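Local coordinates for protein sugar-phosphate aldolase (Thermotoga maritima, PDB 1PVT) that belongs to the class II aldolase and adducin family and is built round a mixed beta sheet flanked by helices, at residues K44-Y49 with G87-I92; L60-T65 with G97-E102; I79-V84 with E91-N96. All coordinates share one frame; numbering follows the deposited sequence.

In the fold
All three contacts lie at one end of the mixed sheet, where the strands run in the order 45-49, 89-92, 79-84 and 58-63. Contact 1 joins the outermost strand to its neighbour; it is partly buried, with Val46, Glu48, His89 and Glu91 on one face and Ser45, Asn47, Tyr90 and Ile92 on the other. Contact 3 shares Glu91 and Ile92 with it, continues the sheet inward through the hairpin 79-84/89-92, and is buried and mainly leucine-lined. Contact 2, also buried, has no paired strands: the loop leading to helix 103-115 crosses the end of strand 58-63. Lys98 of that loop bonds to Asn47 of contact 1, and Pro99 packs on Leu82 of contact 3.

Contact 1 of 3, residues K44-Y49 with G87-I92; sequences KSVNEY and GKHYEI
Strands 45-49 and 89-92 run antiparallel, their axes 4.4 Å apart at closest approach and their directions 148° apart, with Asn47 and Tyr90 as a hydrogen-bonded pair and Val46 opposite Glu91 as a non-hydrogen-bonded one. Asn47 lays its CB over one face of the Tyr90 ring, with its amide plane only 26° from that of the ring. The Tyr90 CG sits between its backbone N and carbonyl carbon (chi1 74°), which folds the ring back across Asn47. Asn47 OD1 accepts a hydrogen bond from Lys98 NZ, a residue of the loop before helix 103-115. Tyr49 approaches Tyr90 obliquely, its CE2 lying 3.4 Å from Tyr90 CB, while its hydroxyl bonds to the carbonyl of Leu85. On the other face, the His89 ring uses ND1 to grip Asn47 O at 3.1 Å. That carbonyl also receives Tyr90 N at 2.9 Å; the imidazole donor stands well above the carbonyl plane, so the oxygen is held from two directions. At the far end, Ile92 O accepts both Lys44 N at 2.9 Å and Ser45 N at 3.1 Å. Two successive residues facing one partner make a classic beta bulge, here on strand 45-49, the outermost strand at this end of the mixed sheet.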
loop_
_atom_site.group_PDB
_atom_site.type_symbol
_atom_site.label_atom_id
_atom_site.label_comp_id
_atom_site.label_asym_id
_atom_site.label_seq_id
_atom_site.Cartn_x
_atom_site.Cartn_y
_atom_site.Cartn_z
ATOM N N LYS A 44 18.006 -11.880 13.037
ATOM C CA LYS A 44 17.499 -13.194 13.398
ATOM C C LYS A 44 17.577 -14.112 12.193
ATOM O O LYS A 44 17.755 -15.318 12.328
ATOM C CB LYS A 44 16.042 -13.074 13.866
ATOM C CG LYS A 44 15.557 -14.128 14.886
ATOM C CD LYS A 44 15.543 -15.566 14.347
ATOM C CE LYS A 44 16.784 -16.347 14.781
ATOM N NZ LYS A 44 16.906 -16.465 16.265
ATOM N N SER A 45 17.443 -13.541 11.004
ATOM C CA SER A 45 17.492 -14.363 9.814
ATOM C C SER A 45 17.937 -13.644 8.550
ATOM O O SER A 45 17.815 -12.428 8.418
ATOM C CB SER A 45 16.129 -15.013 9.584
ATOM O OG SER A 45 16.175 -15.897 8.483
ATOM N N VAL A 46 18.467 -14.436 7.628
ATOM C CA VAL A 46 18.946 -13.966 6.336
ATOM C C VAL A 46 18.152 -14.681 5.256
ATOM O O VAL A 46 17.941 -15.897 5.321
ATOM C CB VAL A 46 20.435 -14.296 6.145
ATOM C CG1 VAL A 46 20.805 -14.246 4.661
ATOM C CG2 VAL A 46 21.278 -13.313 6.939
ATOM N N ASN A 47 17.721 -13.943 4.248
ATOM C CA ASN A 47 16.939 -14.576 3.211
ATOM C C ASN A 47 17.293 -14.074 1.825
ATOM O O ASN A 47 17.924 -13.019 1.664
ATOM C CB ASN A 47 15.458 -14.355 3.512
ATOM C CG ASN A 47 15.100 -14.706 4.952
ATOM O OD1 ASN A 47 14.646 -15.813 5.239
ATOM N ND2 ASN A 47 15.326 -13.764 5.864
ATOM N N GLU A 48 16.872 -14.849 0.830
ATOM C CA GLU A 48 17.133 -14.545 -0.569
ATOM C C GLU A 48 15.990 -13.797 -1.237
ATOM O O GLU A 48 14.857 -14.278 -1.267
ATOM C CB GLU A 48 17.382 -15.842 -1.334
ATOM C CG GLU A 48 18.436 -16.740 -0.705
ATOM C CD GLU A 48 18.504 -18.106 -1.369
ATOM O OE1 GLU A 48 18.532 -18.155 -2.618
ATOM O OE2 GLU A 48 18.536 -19.129 -0.650
ATOM N N TYR A 49 16.300 -12.622 -1.775
ATOM C CA TYR A 49 15.309 -11.821 -2.472
ATOM C C TYR A 49 14.553 -12.683 -3.478
ATOM O O TYR A 49 13.391 -12.417 -3.784
ATOM C CB TYR A 49 15.986 -10.690 -3.236
ATOM C CG TYR A 49 16.432 -9.528 -2.394
ATOM C CD1 TYR A 49 17.743 -9.059 -2.462
ATOM C CD2 TYR A 49 15.537 -8.863 -1.567
ATOM C CE1 TYR A 49 18.152 -7.955 -1.728
ATOM C CE2 TYR A 49 15.934 -7.756 -0.829
ATOM C CZ TYR A 49 17.243 -7.310 -0.915
ATOM O OH TYR A 49 17.637 -6.223 -0.180
ATOM N N GLY A 87 22.182 -6.882 -3.880
ATOM C CA GLY A 87 22.598 -8.255 -4.004
ATOM C C GLY A 87 21.364 -9.104 -4.012
ATOM O O GLY A 87 20.307 -8.663 -4.457
ATOM N N LYS A 88 21.490 -10.318 -3.498
ATOM C CA LYS A 88 20.372 -11.244 -3.485
ATOM C C LYS A 88 19.919 -11.541 -2.065
ATOM O O LYS A 88 19.043 -12.383 -1.839
ATOM C CB LYS A 88 20.786 -12.536 -4.195
ATOM C CG LYS A 88 21.229 -12.318 -5.646
ATOM C CD LYS A 88 22.001 -13.511 -6.196
ATOM C CE LYS A 88 21.188 -14.801 -6.090
ATOM N NZ LYS A 88 21.969 -15.991 -6.550
ATOM N N HIS A 89 20.500 -10.832 -1.105
ATOM C CA HIS A 89 20.138 -11.075 0.275
ATOM C C HIS A 89 19.651 -9.888 1.068
ATOM O O HIS A 89 20.103 -8.746 0.900
ATOM C CB HIS A 89 21.301 -11.747 0.998
ATOM C CG HIS A 89 21.580 -13.131 0.503
ATOM N ND1 HIS A 89 20.655 -14.151 0.589
ATOM C CD2 HIS A 89 22.661 -13.656 -0.122
ATOM C CE1 HIS A 89 21.153 -15.244 0.039
ATOM N NE2 HIS A 89 22.370 -14.972 -0.401
ATOM N N TYR A 90 18.686 -10.198 1.923
ATOM C CA TYR A 90 18.079 -9.235 2.819
ATOM C C TYR A 90 18.009 -9.988 4.134
ATOM O O TYR A 90 17.905 -11.224 4.140
ATOM C CB TYR A 90 16.675 -8.858 2.343
ATOM C CG TYR A 90 15.613 -9.917 2.574
ATOM C CD1 TYR A 90 14.957 -10.025 3.807
ATOM C CD2 TYR A 90 15.222 -10.774 1.546
ATOM C CE1 TYR A 90 13.932 -10.951 4.007
ATOM C CE2 TYR A 90 14.195 -11.706 1.734
ATOM C CZ TYR A 90 13.552 -11.787 2.965
ATOM O OH TYR A 90 12.516 -12.685 3.136
ATOM N N GLU A 91 18.066 -9.257 5.239
ATOM C CA GLU A 91 18.028 -9.890 6.550
ATOM C C GLU A 91 16.823 -9.482 7.402
ATOM O O GLU A 91 16.353 -8.346 7.336
ATOM C CB GLU A 91 19.342 -9.599 7.279
ATOM C CG GLU A 91 19.812 -8.146 7.158
ATOM C CD GLU A 91 21.236 -7.929 7.676
ATOM O OE1 GLU A 91 21.634 -6.750 7.862
ATOM O OE2 GLU A 91 21.956 -8.936 7.889
ATOM N N ILE A 92 16.321 -10.428 8.188
ATOM C CA ILE A 92 15.180 -10.180 9.047
ATOM C C ILE A 92 15.605 -9.831 10.466
ATOM O O ILE A 92 16.263 -10.624 11.138
ATOM C CB ILE A 92 14.276 -11.399 9.108
ATOM C CG1 ILE A 92 13.734 -11.693 7.711
ATOM C CG2 ILE A 92 13.159 -11.163 10.110
ATOM C CD1 ILE A 92 12.859 -12.941 7.637
#

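Contact 2 of 3, residues L60-T65 with G97-E102; sequences LLITAT and GKPTSE
Ile62 overlaps two residues of the loop at once, setting CG2 against Pro99 CB at 3.6 Å and reaching with CD1 to the Thr100 methyl CG2. With CG1 anti to the backbone N (chi1 -173°) and the chain extended beyond it, the two branches part, one to the proline ring and one to the threonine; each pair crosses at about a right angle. Pro99 also packs on Leu82 of strand 79-84, and Ile62 on His106 of helix 103-115, so this small apolar patch lies between sheet and helix. The backbones meet in a single bridge, Ala64 with Pro99. Thr100 N donates to Thr63 O at 3.1 Å, on a lone pair in the carbonyl plane but with a bent N-H...O angle of 135°. Thr65 N makes the shorter bond, 2.8 Å to Lys98 O, also in the carbonyl plane. Beside it, Thr65 CG2 rests on Lys98 O and its CB on Pro99 O, while OG1, anti to the backbone N (chi1 176°), points to a water. This water bonds to Thr100 OG1 at 3.3 Å and more weakly to Thr65 OG1 and Ser101 OG, a loose link from the buried Thr100 to the exposed Thr65 and Ser101. The Thr63 hydroxyl faces strand 28-34, where it bonds to Asn29 and to the backbone of Ile30. Thr100 OG1 further accepts Glu102 N at 3.1 Å, closing an ST turn that leads into helix 103-115, with Glu102 at its N-cap position.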
loop_
_atom_site.group_PDB
_atom_site.type_symbol
_atom_site.label_atom_id
_atom_site.label_comp_id
_atom_site.label_asym_id
_atom_site.label_seq_id
_atom_site.Cartn_x
_atom_site.Cartn_y
_atom_site.Cartn_z
ATOM N N LEU A 60 13.027 -1.483 6.035
ATOM C CA LEU A 60 11.600 -1.304 5.897
ATOM C C LEU A 60 10.791 -2.335 6.677
ATOM O O LEU A 60 11.166 -3.515 6.796
ATOM C CB LEU A 60 11.179 -1.305 4.418
ATOM C CG LEU A 60 10.710 -2.625 3.797
ATOM C CD1 LEU A 60 9.795 -2.360 2.605
ATOM C CD2 LEU A 60 11.915 -3.455 3.399
ATOM N N LEU A 61 9.684 -1.842 7.227
ATOM C CA LEU A 61 8.741 -2.630 7.997
ATOM C C LEU A 61 7.641 -3.018 7.030
ATOM O O LEU A 61 7.084 -2.166 6.342
ATOM C CB LEU A 61 8.160 -1.782 9.134
ATOM C CG LEU A 61 9.008 -1.578 10.396
ATOM C CD1 LEU A 61 8.530 -0.352 11.167
ATOM C CD2 LEU A 61 8.942 -2.848 11.248
ATOM N N ILE A 62 7.343 -4.304 6.959
ATOM C CA ILE A 62 6.297 -4.757 6.067
ATOM C C ILE A 62 5.588 -5.936 6.702
ATOM O O ILE A 62 6.191 -6.736 7.408
ATOM C CB ILE A 62 6.869 -5.172 4.696
ATOM C CG1 ILE A 62 5.732 -5.485 3.721
ATOM C CG2 ILE A 62 7.743 -6.399 4.854
ATOM C CD1 ILE A 62 6.196 -5.765 2.306
ATOM N N THR A 63 4.289 -6.024 6.464
ATOM C CA THR A 63 3.507 -7.111 7.014
ATOM C C THR A 63 4.112 -8.403 6.488
ATOM O O THR A 63 4.652 -8.440 5.384
ATOM C CB THR A 63 2.007 -6.986 6.608
ATOM O OG1 THR A 63 1.898 -6.608 5.230
ATOM C CG2 THR A 63 1.321 -5.933 7.444
ATOM N N ALA A 64 4.048 -9.451 7.303
ATOM C CA ALA A 64 4.579 -10.761 6.943
ATOM C C ALA A 64 3.602 -11.509 6.060
ATOM O O ALA A 64 2.506 -11.041 5.789
ATOM C CB ALA A 64 4.864 -11.579 8.192
ATOM N N THR A 65 4.000 -12.693 5.628
ATOM C CA THR A 65 3.161 -13.488 4.753
ATOM C C THR A 65 2.052 -14.178 5.533
ATOM O O THR A 65 2.276 -14.695 6.626
ATOM C CB THR A 65 4.025 -14.517 3.982
ATOM O OG1 THR A 65 3.183 -15.371 3.197
ATOM C CG2 THR A 65 4.863 -15.336 4.959
ATOM N N GLY A 97 7.884 -14.722 10.363
ATOM C CA GLY A 97 7.918 -15.404 9.082
ATOM C C GLY A 97 8.610 -14.562 8.028
ATOM O O GLY A 97 9.358 -13.640 8.351
ATOM N N LYS A 98 8.384 -14.887 6.764
ATOM C CA LYS A 98 8.975 -14.117 5.683
ATOM C C LYS A 98 7.969 -13.031 5.373
ATOM O O LYS A 98 6.782 -13.189 5.645
ATOM C CB LYS A 98 9.186 -14.992 4.452
ATOM C CG LYS A 98 10.231 -16.055 4.656
ATOM C CD LYS A 98 10.307 -16.993 3.475
ATOM C CE LYS A 98 11.550 -17.871 3.555
ATOM N NZ LYS A 98 12.809 -17.063 3.482
ATOM N N PRO A 99 8.420 -11.907 4.806
ATOM C CA PRO A 99 7.445 -10.860 4.504
ATOM C C PRO A 99 6.351 -11.390 3.572
ATOM O O PRO A 99 6.336 -12.568 3.189
ATOM C CB PRO A 99 8.291 -9.776 3.834
ATOM C CG PRO A 99 9.655 -10.007 4.382
ATOM C CD PRO A 99 9.774 -11.502 4.395
ATOM N N THR A 100 5.434 -10.502 3.215
ATOM C CA THR A 100 4.341 -10.846 2.328
ATOM C C THR A 100 4.851 -11.177 0.933
ATOM O O THR A 100 5.908 -10.718 0.517
ATOM C CB THR A 100 3.351 -9.680 2.209
ATOM O OG1 THR A 100 2.559 -9.852 1.029
ATOM C CG2 THR A 100 4.089 -8.360 2.123
ATOM N N SER A 101 4.081 -11.973 0.210
ATOM C CA SER A 101 4.436 -12.340 -1.147
ATOM C C SER A 101 4.682 -11.085 -1.996
ATOM O O SER A 101 5.575 -11.078 -2.844
ATOM C CB SER A 101 3.304 -13.157 -1.784
ATOM O OG SER A 101 2.871 -14.212 -0.940
ATOM N N GLU A 102 3.900 -10.028 -1.781
ATOM C CA GLU A 102 4.067 -8.812 -2.581
ATOM C C GLU A 102 5.198 -7.906 -2.121
ATOM O O GLU A 102 5.302 -6.742 -2.519
ATOM C CB GLU A 102 2.748 -8.027 -2.670
ATOM C CG GLU A 102 2.109 -7.633 -1.361
ATOM C CD GLU A 102 0.740 -7.013 -1.574
ATOM O OE1 GLU A 102 -0.099 -7.656 -2.239
ATOM O OE2 GLU A 102 0.498 -5.893 -1.083
HETATM O O HOH W 1 1.328 -12.804 1.843
#

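Contact 3 of 3, residues I79-V84 with E91-N96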
loop_
_atom_site.group_PDB
_atom_site.type_symbol
_atom_site.label_atom_id
_atom_site.label_comp_id
_atom_site.label_asym_id
_atom_site.label_seq_id
_atom_site.Cartn_x
_atom_site.Cartn_y
_atom_site.Cartn_z
ATOM N N ILE A 79 4.593 -8.359 11.949
ATOM C CA ILE A 79 5.198 -7.255 11.202
ATOM C C ILE A 79 6.697 -7.489 11.088
ATOM O O ILE A 79 7.357 -7.761 12.086
ATOM C CB ILE A 79 4.962 -5.896 11.901
ATOM C CG1 ILE A 79 3.461 -5.571 11.913
ATOM C CG2 ILE A 79 5.774 -4.799 11.196
ATOM C CD1 ILE A 79 3.110 -4.253 12.574
ATOM N N CYS A 80 7.231 -7.379 9.873
ATOM C CA CYS A 80 8.657 -7.605 9.646
ATOM C C CYS A 80 9.491 -6.342 9.492
ATOM O O CYS A 80 9.122 -5.411 8.773
ATOM C CB CYS A 80 8.874 -8.489 8.408
ATOM S SG CYS A 80 8.333 -10.211 8.561
ATOM N N LEU A 81 10.611 -6.320 10.206
ATOM C CA LEU A 81 11.558 -5.222 10.115
ATOM C C LEU A 81 12.649 -5.835 9.267
ATOM O O LEU A 81 13.171 -6.898 9.590
ATOM C CB LEU A 81 12.143 -4.844 11.468
ATOM C CG LEU A 81 13.376 -3.954 11.274
ATOM C CD1 LEU A 81 13.001 -2.672 10.550
ATOM C CD2 LEU A 81 13.979 -3.635 12.616
ATOM N N LEU A 82 12.995 -5.174 8.179
ATOM C CA LEU A 82 13.998 -5.734 7.307
ATOM C C LEU A 82 15.068 -4.753 6.914
ATOM O O LEU A 82 14.841 -3.543 6.868
ATOM C CB LEU A 82 13.333 -6.244 6.041
ATOM C CG LEU A 82 12.136 -7.158 6.247
ATOM C CD1 LEU A 82 11.488 -7.389 4.897
ATOM C CD2 LEU A 82 12.570 -8.474 6.903
ATOM N N HIS A 83 16.245 -5.288 6.631
ATOM C CA HIS A 83 17.341 -4.465 6.174
ATOM C C HIS A 83 17.536 -4.908 4.727
ATOM O O HIS A 83 17.836 -6.082 4.451
ATOM C CB HIS A 83 18.602 -4.704 7.004
ATOM C CG HIS A 83 19.729 -3.777 6.664
ATOM N ND1 HIS A 83 19.550 -2.420 6.493
ATOM C CD2 HIS A 83 21.047 -4.011 6.460
ATOM C CE1 HIS A 83 20.708 -1.858 6.197
ATOM N NE2 HIS A 83 21.633 -2.801 6.170
ATOM N N VAL A 84 17.320 -3.970 3.809
ATOM C CA VAL A 84 17.442 -4.242 2.388
ATOM C C VAL A 84 18.830 -3.888 1.867
ATOM O O VAL A 84 19.207 -2.713 1.745
ATOM C CB VAL A 84 16.356 -3.483 1.595
ATOM C CG1 VAL A 84 16.513 -3.728 0.111
ATOM C CG2 VAL A 84 14.980 -3.951 2.043
ATOM N N GLU A 91 18.066 -9.257 5.239
ATOM C CA GLU A 91 18.028 -9.890 6.550
ATOM C C GLU A 91 16.823 -9.482 7.402
ATOM O O GLU A 91 16.353 -8.346 7.336
ATOM C CB GLU A 91 19.342 -9.599 7.279
ATOM C CG GLU A 91 19.812 -8.146 7.158
ATOM C CD GLU A 91 21.236 -7.929 7.676
ATOM O OE1 GLU A 91 21.634 -6.750 7.862
ATOM O OE2 GLU A 91 21.956 -8.936 7.889
ATOM N N ILE A 92 16.321 -10.428 8.188
ATOM C CA ILE A 92 15.180 -10.180 9.047
ATOM C C ILE A 92 15.605 -9.831 10.466
ATOM O O ILE A 92 16.263 -10.624 11.138
ATOM C CB ILE A 92 14.276 -11.399 9.108
ATOM C CG1 ILE A 92 13.734 -11.693 7.711
ATOM C CG2 ILE A 92 13.159 -11.163 10.110
ATOM C CD1 ILE A 92 12.859 -12.941 7.637
ATOM N N LEU A 93 15.223 -8.635 10.910
ATOM C CA LEU A 93 15.527 -8.143 12.259
ATOM C C LEU A 93 14.377 -8.499 13.203
ATOM O O LEU A 93 14.604 -8.999 14.309
ATOM C CB LEU A 93 15.728 -6.621 12.247
ATOM C CG LEU A 93 17.091 -6.040 11.841
ATOM C CD1 LEU A 93 17.511 -6.569 10.478
ATOM C CD2 LEU A 93 17.013 -4.513 11.829
ATOM N N HIS A 94 13.146 -8.221 12.769
ATOM C CA HIS A 94 11.954 -8.551 13.548
ATOM C C HIS A 94 10.964 -9.308 12.655
ATOM O O HIS A 94 10.957 -9.135 11.427
ATOM C CB HIS A 94 11.302 -7.283 14.135
ATOM C CG HIS A 94 10.087 -7.557 14.982
ATOM N ND1 HIS A 94 9.950 -8.698 15.751
ATOM C CD2 HIS A 94 8.958 -6.833 15.187
ATOM C CE1 HIS A 94 8.791 -8.666 16.387
ATOM N NE2 HIS A 94 8.170 -7.545 16.063
ATOM N N GLY A 95 10.153 -10.165 13.276
ATOM C CA GLY A 95 9.170 -10.936 12.538
ATOM C C GLY A 95 9.206 -12.408 12.889
ATOM O O GLY A 95 10.147 -12.878 13.516
ATOM N N ASN A 96 8.175 -13.141 12.488
ATOM C CA ASN A 96 8.111 -14.566 12.763
ATOM C C ASN A 96 8.156 -15.377 11.485
ATOM O O ASN A 96 8.437 -16.574 11.513
ATOM C CB ASN A 96 6.847 -14.889 13.547
ATOM C CG ASN A 96 7.082 -14.868 15.035
ATOM O OD1 ASN A 96 7.928 -14.124 15.529
ATOM N ND2 ASN A 96 6.328 -15.680 15.762
#
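Leu81 and Leu93 form the tight part of the contact: Leu81 CD2 approaches Leu93 CD2 to 3.3 Å, the two side chains crossing obliquely, and both also touch Pro38. On the opposite face Leu82 runs alongside Ile92, pointing the same way, with CD2 3.5 Å from Ile92 CG1. The register slips by one between Leu81 and Leu82. Leu81 O receives Leu93 N at 3.0 Å and, weakly, His94 N at 3.4 Å, a classic beta bulge; beyond it His83 and Glu91 exchange two backbone bonds as a regular hydrogen-bonded pair. The looser, partly exposed side comprises the outer part of Glu91 and, past the weak His94 N bond, His94 and Gly95. The Glu91 carboxylate extends beside the buried His83, and its OE1 meets the imidazole edge at CD2, 3.1 Å away, with the two planes 32° apart. The same ring is stacked on Tyr59. At the other end the His94 ring lies with one face toward Ile79 O, 3.6 Å from His94 CD2, while its NE2 makes a weak bond to Asp76. Gly95 passes close to Cys80, its CA 4.1 Å from Cys80 SG. Backbone bonds and leucine packing hold the hairpin, and between Glu91 and His83 the backbone bonds carry the pairing.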